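Long-range contacts in esterase D (Lactobacillus rhamnosus, PDB 3DKR), which probably hydrolyses carboxylic esters, using the catalytic triad of an alpha/beta-hydrolase fold: residues T62-D67 and S152-Q157; G33-M38 and V54-G59; Q185-G190 and D208-A213; K94-G99 and G116-G121. All blocks are in the same frame, centred on the assembly; numbering follows the deposited sequence.

Contact 1: T62-D67 and S152-Q157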
loop_
_atom_site.group_PDB
_atom_site.type_symbol
_atom_site.label_atom_id
_atom_site.label_comp_id
_atom_site.label_asym_id
_atom_site.label_seq_id
_atom_site.Cartn_x
_atom_site.Cartn_y
_atom_site.Cartn_z
ATOM N N THR A 62 -13.053 9.406 5.179
ATOM C CA THR A 62 -14.274 10.128 5.553
ATOM C C THR A 62 -14.870 9.576 6.836
ATOM O O THR A 62 -14.465 8.529 7.339
ATOM C CB THR A 62 -15.362 10.075 4.469
ATOM O OG1 THR A 62 -16.058 8.822 4.544
ATOM C CG2 THR A 62 -14.785 10.307 3.080
ATOM N N VAL A 63 -15.885 10.281 7.323
ATOM C CA VAL A 63 -16.583 9.909 8.544
ATOM C C VAL A 63 -17.507 8.690 8.333
ATOM O O VAL A 63 -17.970 8.080 9.300
ATOM C CB VAL A 63 -17.387 11.131 9.080
ATOM C CG1 VAL A 63 -18.611 11.414 8.217
ATOM C CG2 VAL A 63 -17.776 10.924 10.527
ATOM N N GLU A 64 -17.741 8.323 7.073
ATOM C CA GLU A 64 -18.713 7.296 6.726
ATOM C C GLU A 64 -17.990 6.054 6.150
ATOM O O GLU A 64 -17.630 6.053 4.967
ATOM C CB GLU A 64 -19.697 7.867 5.698
ATOM C CG GLU A 64 -20.721 6.882 5.175
ATOM C CD GLU A 64 -21.405 6.140 6.289
ATOM O OE1 GLU A 64 -22.284 6.741 6.947
ATOM O OE2 GLU A 64 -21.063 4.964 6.521
ATOM N N PRO A 65 -17.798 5.000 6.970
ATOM C CA PRO A 65 -17.121 3.793 6.465
ATOM C C PRO A 65 -17.721 3.177 5.199
ATOM O O PRO A 65 -16.994 2.572 4.417
ATOM C CB PRO A 65 -17.226 2.814 7.634
ATOM C CG PRO A 65 -17.329 3.696 8.844
ATOM C CD PRO A 65 -18.146 4.858 8.396
ATOM N N LEU A 66 -19.024 3.339 4.985
ATOM C CA LEU A 66 -19.660 2.847 3.763
ATOM C C LEU A 66 -19.124 3.514 2.501
ATOM O O LEU A 66 -19.221 2.934 1.419
ATOM C CB LEU A 66 -21.182 3.004 3.843
ATOM C CG LEU A 66 -21.831 2.080 4.862
ATOM C CD1 LEU A 66 -23.309 2.433 5.056
ATOM C CD2 LEU A 66 -21.672 0.610 4.469
ATOM N N ASP A 67 -18.567 4.723 2.627
ATOM C CA ASP A 67 -17.970 5.411 1.475
ATOM C C ASP A 67 -16.868 4.583 0.819
ATOM O O ASP A 67 -16.683 4.656 -0.408
ATOM C CB ASP A 67 -17.384 6.754 1.876
ATOM C CG ASP A 67 -18.450 7.803 2.169
ATOM O OD1 ASP A 67 -19.651 7.588 1.849
ATOM O OD2 ASP A 67 -18.060 8.860 2.705
ATOM N N SER A 152 -24.758 5.521 14.187
ATOM C CA SER A 152 -25.319 4.207 14.458
ATOM C C SER A 152 -24.525 3.112 13.756
ATOM O O SER A 152 -23.792 3.368 12.791
ATOM C CB SER A 152 -26.773 4.153 14.000
ATOM O OG SER A 152 -26.859 4.452 12.621
ATOM N N ASP A 153 -24.697 1.892 14.255
ATOM C CA ASP A 153 -24.021 0.702 13.740
ATOM C C ASP A 153 -24.451 0.381 12.298
ATOM O O ASP A 153 -25.633 0.483 11.949
ATOM C CB ASP A 153 -24.328 -0.461 14.693
ATOM C CG ASP A 153 -23.666 -1.754 14.288
ATOM O OD1 ASP A 153 -24.064 -2.331 13.248
ATOM O OD2 ASP A 153 -22.779 -2.214 15.047
ATOM N N GLU A 154 -23.484 -0.007 11.465
ATOM C CA GLU A 154 -23.725 -0.234 10.038
ATOM C C GLU A 154 -23.393 -1.649 9.587
ATOM O O GLU A 154 -23.315 -1.915 8.383
ATOM C CB GLU A 154 -22.881 0.733 9.213
ATOM C CG GLU A 154 -23.116 2.180 9.527
ATOM C CD GLU A 154 -22.242 3.055 8.680
ATOM O OE1 GLU A 154 -21.009 2.946 8.807
ATOM O OE2 GLU A 154 -22.785 3.826 7.879
ATOM N N SER A 155 -23.225 -2.560 10.541
ATOM C CA SER A 155 -22.796 -3.916 10.224
ATOM C C SER A 155 -23.639 -4.563 9.117
ATOM O O SER A 155 -23.103 -5.275 8.272
ATOM C CB SER A 155 -22.785 -4.784 11.487
ATOM O OG SER A 155 -24.035 -4.745 12.146
ATOM N N THR A 156 -24.944 -4.306 9.092
ATOM C CA THR A 156 -25.818 -4.951 8.115
ATOM C C THR A 156 -25.526 -4.497 6.681
ATOM O O THR A 156 -25.423 -5.319 5.772
ATOM C CB THR A 156 -27.313 -4.731 8.456
ATOM O OG1 THR A 156 -27.549 -5.127 9.814
ATOM C CG2 THR A 156 -28.213 -5.543 7.532
ATOM N N GLN A 157 -25.385 -3.193 6.480
ATOM C CA GLN A 157 -25.018 -2.671 5.163
ATOM C C GLN A 157 -23.590 -3.097 4.799
ATOM O O GLN A 157 -23.309 -3.423 3.643
ATOM C CB GLN A 157 -25.169 -1.138 5.110
ATOM C CG GLN A 157 -26.608 -0.656 4.870
ATOM C CD GLN A 157 -26.984 -0.574 3.380
ATOM O OE1 GLN A 157 -27.601 -1.488 2.825
ATOM N NE2 GLN A 157 -26.604 0.523 2.734
#
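Glu64 and Glu154 bring their carboxylates together where two helix starts meet at the surface: Glu64 makes a capping bond at the beginning of helix 66-71, and Glu154 is the N-cap of helix 155-178, which, with helix 134-149, lies between strands 119-122 and 187-192, where alpha/beta hydrolases commonly carry a lid. Glu64 OE2 lies 2.5 Å from Glu154 OE2, so close that one acid probably holds a proton, and the two carboxylate planes are turned 48° apart. Glu64 is bent at chi2 (49°), which folds OE2 back toward its own chain to accept from Leu66 N (3.0 Å) with its anti lone pair, while the extended Glu154 reaches across and accepts a hydrogen bond on OE1 from Asn146 of helix 134-149. These donors, and the nearby helix starts, would probably ease any remaining negative charge. Behind Glu154, an Asx turn, with Ser155 N 2.8 Å from Asp153 OD1, shapes the entry into helix 155-178.

The apolar part flanks the acids. Pro65, compact and without an N-H to satisfy, sets CD 3.5 Å from Glu154 OE1 and also packs on helix 134-149. Leu66 spreads its two branches toward helix 155-178: CD1 comes from the opposite direction to within 3.2 Å of Glu154 OE2, and CD2 rests 4.0 Å from Gln157 CB.

Contact 2: G33-M38 and V54-G59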
loop_
_atom_site.group_PDB
_atom_site.type_symbol
_atom_site.label_atom_id
_atom_site.label_comp_id
_atom_site.label_asym_id
_atom_site.label_seq_id
_atom_site.Cartn_x
_atom_site.Cartn_y
_atom_site.Cartn_z
ATOM N N GLY A 33 -7.454 2.291 5.319
ATOM C CA GLY A 33 -6.460 3.230 5.820
ATOM C C GLY A 33 -6.606 4.602 5.214
ATOM O O GLY A 33 -7.696 5.017 4.782
ATOM N N SER A 34 -5.477 5.310 5.129
ATOM C CA SER A 34 -5.466 6.688 4.658
ATOM C C SER A 34 -4.016 7.132 4.598
ATOM O O SER A 34 -3.106 6.333 4.961
ATOM C CB SER A 34 -6.227 7.600 5.623
ATOM O OG SER A 34 -5.435 7.915 6.758
ATOM N N PRO A 35 -3.773 8.365 4.126
ATOM C CA PRO A 35 -2.388 8.855 4.195
ATOM C C PRO A 35 -1.742 8.746 5.592
ATOM O O PRO A 35 -0.525 8.642 5.681
ATOM C CB PRO A 35 -2.513 10.299 3.707
ATOM C CG PRO A 35 -3.663 10.222 2.690
ATOM C CD PRO A 35 -4.647 9.291 3.376
ATOM N N ASN A 36 -2.533 8.732 6.669
ATOM C CA ASN A 36 -1.946 8.579 8.007
ATOM C C ASN A 36 -1.099 7.319 8.173
ATOM O O ASN A 36 -0.158 7.293 8.980
ATOM C CB ASN A 36 -3.022 8.592 9.086
ATOM C CG ASN A 36 -3.702 9.947 9.229
ATOM O OD1 ASN A 36 -4.918 10.021 9.479
ATOM N ND2 ASN A 36 -2.932 11.011 9.097
ATOM N N ASP A 37 -1.429 6.278 7.397
ATOM C CA ASP A 37 -0.683 5.018 7.401
ATOM C C ASP A 37 0.800 5.267 7.102
ATOM O O ASP A 37 1.655 4.487 7.495
ATOM C CB ASP A 37 -1.200 4.066 6.310
ATOM C CG ASP A 37 -2.640 3.604 6.513
ATOM O OD1 ASP A 37 -3.191 3.718 7.628
ATOM O OD2 ASP A 37 -3.209 3.120 5.511
ATOM N N MET A 38 1.079 6.364 6.400
ATOM C CA MET A 38 2.413 6.626 5.874
ATOM C C MET A 38 3.114 7.822 6.531
ATOM O O MET A 38 4.197 8.214 6.090
ATOM C CB MET A 38 2.335 6.854 4.355
ATOM C CG MET A 38 1.856 5.644 3.553
ATOM S SD MET A 38 3.012 4.280 3.716
ATOM C CE MET A 38 2.294 3.093 2.572
ATOM N N VAL A 54 1.805 11.104 -0.996
ATOM C CA VAL A 54 0.914 10.154 -0.353
ATOM C C VAL A 54 -0.525 10.529 -0.711
ATOM O O VAL A 54 -1.145 11.375 -0.046
ATOM C CB VAL A 54 1.095 10.149 1.177
ATOM C CG1 VAL A 54 0.309 8.999 1.787
ATOM C CG2 VAL A 54 2.575 10.062 1.534
ATOM N N PRO A 55 -1.046 9.942 -1.795
ATOM C CA PRO A 55 -2.430 10.242 -2.182
ATOM C C PRO A 55 -3.454 9.604 -1.257
ATOM O O PRO A 55 -3.121 8.713 -0.482
ATOM C CB PRO A 55 -2.544 9.649 -3.589
ATOM C CG PRO A 55 -1.531 8.559 -3.634
ATOM C CD PRO A 55 -0.389 9.023 -2.749
ATOM N N LEU A 56 -4.704 10.038 -1.398
ATOM C CA LEU A 56 -5.836 9.467 -0.685
ATOM C C LEU A 56 -6.697 8.675 -1.666
ATOM O O LEU A 56 -7.117 9.209 -2.692
ATOM C CB LEU A 56 -6.679 10.588 -0.086
ATOM C CG LEU A 56 -8.003 10.204 0.555
ATOM C CD1 LEU A 56 -7.825 9.290 1.747
ATOM C CD2 LEU A 56 -8.791 11.490 0.932
ATOM N N PHE A 57 -6.990 7.419 -1.341
ATOM C CA PHE A 57 -7.814 6.604 -2.218
ATOM C C PHE A 57 -9.283 6.976 -2.080
ATOM O O PHE A 57 -9.756 7.244 -0.976
ATOM C CB PHE A 57 -7.617 5.114 -1.938
ATOM C CG PHE A 57 -6.316 4.546 -2.482
ATOM C CD1 PHE A 57 -5.876 4.841 -3.766
ATOM C CD2 PHE A 57 -5.548 3.678 -1.708
ATOM C CE1 PHE A 57 -4.687 4.293 -4.264
ATOM C CE2 PHE A 57 -4.354 3.133 -2.214
ATOM C CZ PHE A 57 -3.940 3.440 -3.484
ATOM N N SER A 58 -9.999 6.981 -3.202
ATOM C CA SER A 58 -11.429 7.305 -3.181
ATOM C C SER A 58 -12.152 6.483 -2.130
ATOM O O SER A 58 -11.906 5.278 -1.964
ATOM C CB SER A 58 -12.077 7.085 -4.541
ATOM O OG SER A 58 -11.805 8.175 -5.402
ATOM N N GLY A 59 -13.078 7.146 -1.441
ATOM C CA GLY A 59 -13.944 6.483 -0.474
ATOM C C GLY A 59 -13.336 6.403 0.904
ATOM O O GLY A 59 -14.037 6.144 1.872
#
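A chi1 of -171° at Val54 turns CG1 toward Pro35, while Leu56, whose CG stands anti to N (chi1 173°), swings CD1 back to the far end of the same ring. Pro35 is thus held along its length: CB is 3.7 Å from Val54 CG1, CG is 3.6 Å from Pro55 O, and CD is 3.6 Å from Leu56 CD1. Proline suits the first residue of the 3-10 turn 35-38, where its fixed phi fits and its missing N-H costs little. Just before it, Ser34 OG accepts from Asn36 N at 3.0 Å, an ST turn that steadies the bend. Met38 adds CB at 3.9 Å from Val54 CG1; its side chain is about 10 Å from that of Ser101, the predicted nucleophile. The contact joins the loop entering helix 39-47 to the end of strand 51-54, the strand that follows that helix. Were Pro35 an alanine, Leu56 CD1 and Pro55 O would lose their ring partners, which is likely to open a gap and let the turn flex. Since no hydrogen bond crosses between the segments, their fit rests on shape and burial; some polar groups of the turn are paired within it, while Asp37 also bonds Ala30 and Thr229.

Contact 3: Q185-G190 and D208-A213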
loop_
_atom_site.group_PDB
_atom_site.type_symbol
_atom_site.label_atom_id
_atom_site.label_comp_id
_atom_site.label_asym_id
_atom_site.label_seq_id
_atom_site.Cartn_x
_atom_site.Cartn_y
_atom_site.Cartn_z
ATOM N N GLN A 185 12.312 -4.253 -12.645
ATOM C CA GLN A 185 12.949 -3.385 -11.672
ATOM C C GLN A 185 13.315 -4.127 -10.400
ATOM O O GLN A 185 12.654 -5.119 -10.045
ATOM C CB GLN A 185 12.020 -2.237 -11.259
ATOM C CG GLN A 185 11.599 -1.302 -12.374
ATOM C CD GLN A 185 10.275 -1.670 -13.000
ATOM O OE1 GLN A 185 9.875 -2.835 -12.992
ATOM N NE2 GLN A 185 9.582 -0.669 -13.549
ATOM N N PRO A 186 14.317 -3.614 -9.671
ATOM C CA PRO A 186 14.513 -4.044 -8.302
ATOM C C PRO A 186 13.198 -3.927 -7.516
ATOM O O PRO A 186 12.494 -2.915 -7.645
ATOM C CB PRO A 186 15.552 -3.050 -7.766
ATOM C CG PRO A 186 16.278 -2.593 -8.980
ATOM C CD PRO A 186 15.303 -2.591 -10.077
ATOM N N THR A 187 12.882 -4.958 -6.742
ATOM C CA THR A 187 11.638 -4.998 -5.957
ATOM C C THR A 187 11.919 -5.255 -4.484
ATOM O O THR A 187 12.676 -6.158 -4.124
ATOM C CB THR A 187 10.702 -6.073 -6.497
ATOM O OG1 THR A 187 10.470 -5.842 -7.887
ATOM C CG2 THR A 187 9.368 -6.083 -5.741
ATOM N N PHE A 188 11.271 -4.453 -3.644
ATOM C CA PHE A 188 11.347 -4.549 -2.195
ATOM C C PHE A 188 10.123 -5.287 -1.685
ATOM O O PHE A 188 9.002 -5.006 -2.102
ATOM C CB PHE A 188 11.380 -3.142 -1.579
ATOM C CG PHE A 188 11.515 -3.134 -0.090
ATOM C CD1 PHE A 188 12.771 -3.093 0.508
ATOM C CD2 PHE A 188 10.400 -3.216 0.730
ATOM C CE1 PHE A 188 12.908 -3.105 1.896
ATOM C CE2 PHE A 188 10.532 -3.217 2.110
ATOM C CZ PHE A 188 11.793 -3.179 2.694
ATOM N N ILE A 189 10.346 -6.224 -0.769
ATOM C CA ILE A 189 9.241 -6.937 -0.111
ATOM C C ILE A 189 9.431 -6.930 1.391
ATOM O O ILE A 189 10.425 -7.462 1.897
ATOM C CB ILE A 189 9.113 -8.398 -0.579
ATOM C CG1 ILE A 189 8.902 -8.457 -2.090
ATOM C CG2 ILE A 189 7.959 -9.080 0.185
ATOM C CD1 ILE A 189 8.873 -9.881 -2.702
ATOM N N GLY A 190 8.503 -6.295 2.105
ATOM C CA GLY A 190 8.467 -6.345 3.549
ATOM C C GLY A 190 7.169 -6.970 4.020
ATOM O O GLY A 190 6.109 -6.715 3.445
ATOM N N ASP A 208 9.029 -15.340 -5.212
ATOM C CA ASP A 208 9.294 -16.403 -6.183
ATOM C C ASP A 208 8.739 -16.133 -7.592
ATOM O O ASP A 208 9.260 -16.681 -8.575
ATOM C CB ASP A 208 8.756 -17.740 -5.659
ATOM C CG ASP A 208 9.479 -18.230 -4.415
ATOM O OD1 ASP A 208 10.509 -17.646 -4.004
ATOM O OD2 ASP A 208 9.000 -19.237 -3.836
ATOM N N ALA A 209 7.682 -15.321 -7.706
ATOM C CA ALA A 209 7.058 -15.046 -9.009
ATOM C C ALA A 209 7.816 -13.982 -9.791
ATOM O O ALA A 209 7.601 -13.837 -10.992
ATOM C CB ALA A 209 5.594 -14.606 -8.845
ATOM N N LEU A 210 8.683 -13.235 -9.103
ATOM C CA LEU A 210 9.399 -12.101 -9.711
ATOM C C LEU A 210 10.638 -12.600 -10.452
ATOM O O LEU A 210 11.762 -12.189 -10.166
ATOM C CB LEU A 210 9.766 -11.070 -8.648
ATOM C CG LEU A 210 8.539 -10.289 -8.139
ATOM C CD1 LEU A 210 8.819 -9.644 -6.798
ATOM C CD2 LEU A 210 8.078 -9.267 -9.157
ATOM N N ILE A 211 10.414 -13.472 -11.424
ATOM C CA ILE A 211 11.519 -14.206 -12.055
ATOM C C ILE A 211 12.436 -13.309 -12.899
ATOM O O ILE A 211 13.606 -13.651 -13.131
ATOM C CB ILE A 211 11.001 -15.396 -12.903
ATOM C CG1 ILE A 211 10.095 -14.929 -14.033
ATOM C CG2 ILE A 211 10.250 -16.401 -12.012
ATOM C CD1 ILE A 211 9.807 -16.042 -15.047
ATOM N N ASN A 212 11.919 -12.164 -13.333
ATOM C CA ASN A 212 12.678 -11.234 -14.186
ATOM C C ASN A 212 13.140 -9.938 -13.507
ATOM O O ASN A 212 13.789 -9.097 -14.140
ATOM C CB ASN A 212 11.860 -10.927 -15.420
ATOM C CG ASN A 212 11.644 -12.162 -16.273
ATOM O OD1 ASN A 212 12.585 -12.933 -16.496
ATOM N ND2 ASN A 212 10.426 -12.363 -16.746
ATOM N N ALA A 213 12.824 -9.785 -12.226
ATOM C CA ALA A 213 13.243 -8.600 -11.464
ATOM C C ALA A 213 14.764 -8.574 -11.339
ATOM O O ALA A 213 15.396 -9.613 -11.112
ATOM C CB ALA A 213 12.612 -8.593 -10.076
#
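Thr187 and Leu210 meet tip to tip in the buried half of this contact, Thr187 CG2 standing 3.8 Å from Leu210 CD1. The methyl gets there because chi1 of Thr187 (-55°) sets CG2 anti to the backbone N and places OG1 beside that N, anti to the carbonyl carbon, where the hydroxyl donates to Gln185 O at 3.2 Å, from above the carbonyl plane. That same carbonyl is the closest point of the second patch: Ala213 CB lies 3.5 Å from Gln185 O, and alanine's small side chain suits this close approach, with CA atoms of the two residues 5.2 Å apart. A valine in place of Thr187 has no hydroxyl to donate, and is likely to leave Gln185 O without this bond and the chain there less fixed.

These segments belong to the beta-alpha-beta unit of strand 187-192, helix 202-209 and strand 216-221, and the contact joins the first strand to the chain leaving the helix. Leu210, at the centre of an inverse gamma turn, drops its branched end onto the sheet, and a type I turn then runs to Ala213. Packing is looser further along the strand, where Ile189 CD1 approaches Leu210 CD1 at 4.1 Å and also leans on helix 202-209. On the solvent side the turn carries the exposed Ile211 and Asn212, whose side chains do not touch the strand, and its closing bond, from Ala213 N to Leu210 O, is weak.

Contact 4: K94-G99 and G116-G121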
loop_
_atom_site.group_PDB
_atom_site.type_symbol
_atom_site.label_atom_id
_atom_site.label_comp_id
_atom_site.label_asym_id
_atom_site.label_seq_id
_atom_site.Cartn_x
_atom_site.Cartn_y
_atom_site.Cartn_z
ATOM N N LYS A 94 14.502 10.270 -10.358
ATOM C CA LYS A 94 14.183 8.880 -10.014
ATOM C C LYS A 94 12.964 8.822 -9.124
ATOM O O LYS A 94 12.797 9.667 -8.242
ATOM C CB LYS A 94 15.368 8.214 -9.314
ATOM C CG LYS A 94 16.629 8.148 -10.184
ATOM C CD LYS A 94 17.683 7.234 -9.566
ATOM C CE LYS A 94 18.989 7.226 -10.359
ATOM N NZ LYS A 94 19.992 6.265 -9.814
ATOM N N VAL A 95 12.118 7.824 -9.370
ATOM C CA VAL A 95 10.894 7.643 -8.588
ATOM C C VAL A 95 10.785 6.182 -8.167
ATOM O O VAL A 95 11.012 5.279 -8.972
ATOM C CB VAL A 95 9.666 8.066 -9.398
ATOM C CG1 VAL A 95 8.375 7.584 -8.731
ATOM C CG2 VAL A 95 9.647 9.589 -9.576
ATOM N N PHE A 96 10.430 5.990 -6.898
ATOM C CA PHE A 96 10.142 4.690 -6.307
ATOM C C PHE A 96 8.669 4.679 -5.888
ATOM O O PHE A 96 8.125 5.715 -5.542
ATOM C CB PHE A 96 11.003 4.469 -5.077
ATOM C CG PHE A 96 12.480 4.379 -5.366
ATOM C CD1 PHE A 96 13.116 3.147 -5.377
ATOM C CD2 PHE A 96 13.224 5.512 -5.648
ATOM C CE1 PHE A 96 14.483 3.059 -5.654
ATOM C CE2 PHE A 96 14.595 5.419 -5.930
ATOM C CZ PHE A 96 15.205 4.189 -5.929
ATOM N N VAL A 97 8.042 3.513 -5.922
ATOM C CA VAL A 97 6.631 3.376 -5.538
ATOM C C VAL A 97 6.466 2.177 -4.624
ATOM O O VAL A 97 6.858 1.066 -4.990
ATOM C CB VAL A 97 5.762 3.185 -6.779
ATOM C CG1 VAL A 97 4.278 3.154 -6.399
ATOM C CG2 VAL A 97 6.101 4.285 -7.816
ATOM N N PHE A 98 5.863 2.409 -3.452
ATOM C CA PHE A 98 5.633 1.354 -2.456
ATOM C C PHE A 98 4.214 1.451 -1.930
ATOM O O PHE A 98 3.621 2.517 -1.951
ATOM C CB PHE A 98 6.562 1.503 -1.244
ATOM C CG PHE A 98 8.024 1.585 -1.583
ATOM C CD1 PHE A 98 8.772 0.426 -1.782
ATOM C CD2 PHE A 98 8.671 2.811 -1.619
ATOM C CE1 PHE A 98 10.122 0.496 -2.066
ATOM C CE2 PHE A 98 10.016 2.888 -1.931
ATOM C CZ PHE A 98 10.739 1.727 -2.126
ATOM N N GLY A 99 3.713 0.347 -1.393
ATOM C CA GLY A 99 2.408 0.360 -0.743
ATOM C C GLY A 99 2.232 -0.727 0.283
ATOM O O GLY A 99 3.061 -1.633 0.390
ATOM N N GLY A 116 8.958 4.754 -16.513
ATOM C CA GLY A 116 9.745 5.741 -15.793
ATOM C C GLY A 116 9.974 5.454 -14.318
ATOM O O GLY A 116 10.434 6.325 -13.601
ATOM N N ILE A 117 9.668 4.239 -13.859
ATOM C CA ILE A 117 9.855 3.893 -12.439
ATOM C C ILE A 117 11.160 3.127 -12.182
ATOM O O ILE A 117 11.421 2.093 -12.795
ATOM C CB ILE A 117 8.668 3.062 -11.894
ATOM C CG1 ILE A 117 7.341 3.791 -12.133
ATOM C CG2 ILE A 117 8.869 2.781 -10.396
ATOM C CD1 ILE A 117 6.081 2.913 -11.905
ATOM N N THR A 118 11.978 3.624 -11.262
ATOM C CA THR A 118 13.266 2.991 -10.956
ATOM C C THR A 118 13.118 1.668 -10.218
ATOM O O THR A 118 13.776 0.695 -10.565
ATOM C CB THR A 118 14.142 3.945 -10.126
ATOM O OG1 THR A 118 14.492 5.065 -10.948
ATOM C CG2 THR A 118 15.409 3.276 -9.609
ATOM N N ALA A 119 12.273 1.647 -9.184
ATOM C CA ALA A 119 12.105 0.464 -8.359
ATOM C C ALA A 119 10.903 0.682 -7.435
ATOM O O ALA A 119 10.290 1.747 -7.449
ATOM C CB ALA A 119 13.366 0.180 -7.564
ATOM N N GLY A 120 10.550 -0.326 -6.660
ATOM C CA GLY A 120 9.360 -0.202 -5.818
ATOM C C GLY A 120 9.094 -1.496 -5.114
ATOM O O GLY A 120 9.954 -2.363 -5.070
ATOM N N GLY A 121 7.904 -1.639 -4.545
ATOM C CA GLY A 121 7.576 -2.868 -3.839
ATOM C C GLY A 121 6.473 -2.701 -2.815
ATOM O O GLY A 121 5.644 -1.792 -2.917
HETATM O O HOH W 1 12.459 6.681 -11.990
#
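Val97 O accepts from Gly121 N at 2.9 Å, while Val97 N donates to Ala119 O, on a lone pair in the carbonyl plane, so one residue of strand 94-99 grips the neighbouring parallel strand twice. Toward one end Thr118 N meets Val95 O at 3.0 Å, nearly head-on to the carbonyl (165° at O); toward the other, Gly99 N reaches Gly121 O at 3.3 Å. Where pairing opens out, water 1 accepts from Val95 N, donates to Gly116 O and bonds with Thr118 OG1, whereas the buried Ala119 N has no partner in the model. Glycine suits Gly120, since a CB there would clash with Val97 O.

Thr118 CB sits over one face of the Phe96 ring, and Ala119 CB lies 3.6 Å from Phe96 CE1; Phe98, on the same side of the sheet, packs against the backbone of Gly120 and Gly121, and helix 234-246 covers both phenylalanines. On the other side, Val97 CG2 and Ile117 CG2 approach at 4.1 Å beneath helices 74-89 and 101-113. Strand, helix 101-113 and strand form a beta-alpha-beta crossover, and strand 94-99 ends just before the predicted nucleophile Ser101, at the strand-to-helix turn known as the nucleophile elbow of alpha/beta hydrolases.

In the fold
Contacts 2, 3 and 4 are buried and lie on or beside the central sheet, whereas contact 1 is a surface contact between helix starts. Contacts 3 and 4 are directly joined, since strands 187-192 and 119-122 are neighbours and Phe188 N probably bonds Gly120 O. Their chemistry differs: contact 4 is strand pairing by backbone bonds, while contact 3 joins a strand to a turn and contact 2 joins two loops, with no hydrogen bond crossing in either. Contact 2 touches both contact 1 and contact 4: Gly59 O meets Asp67 CB of contact 1, and Met38 CE packs against Gly99 of contact 4. Carboxylates meet only in contact 1, its centre about 37 Å from that of contact 3.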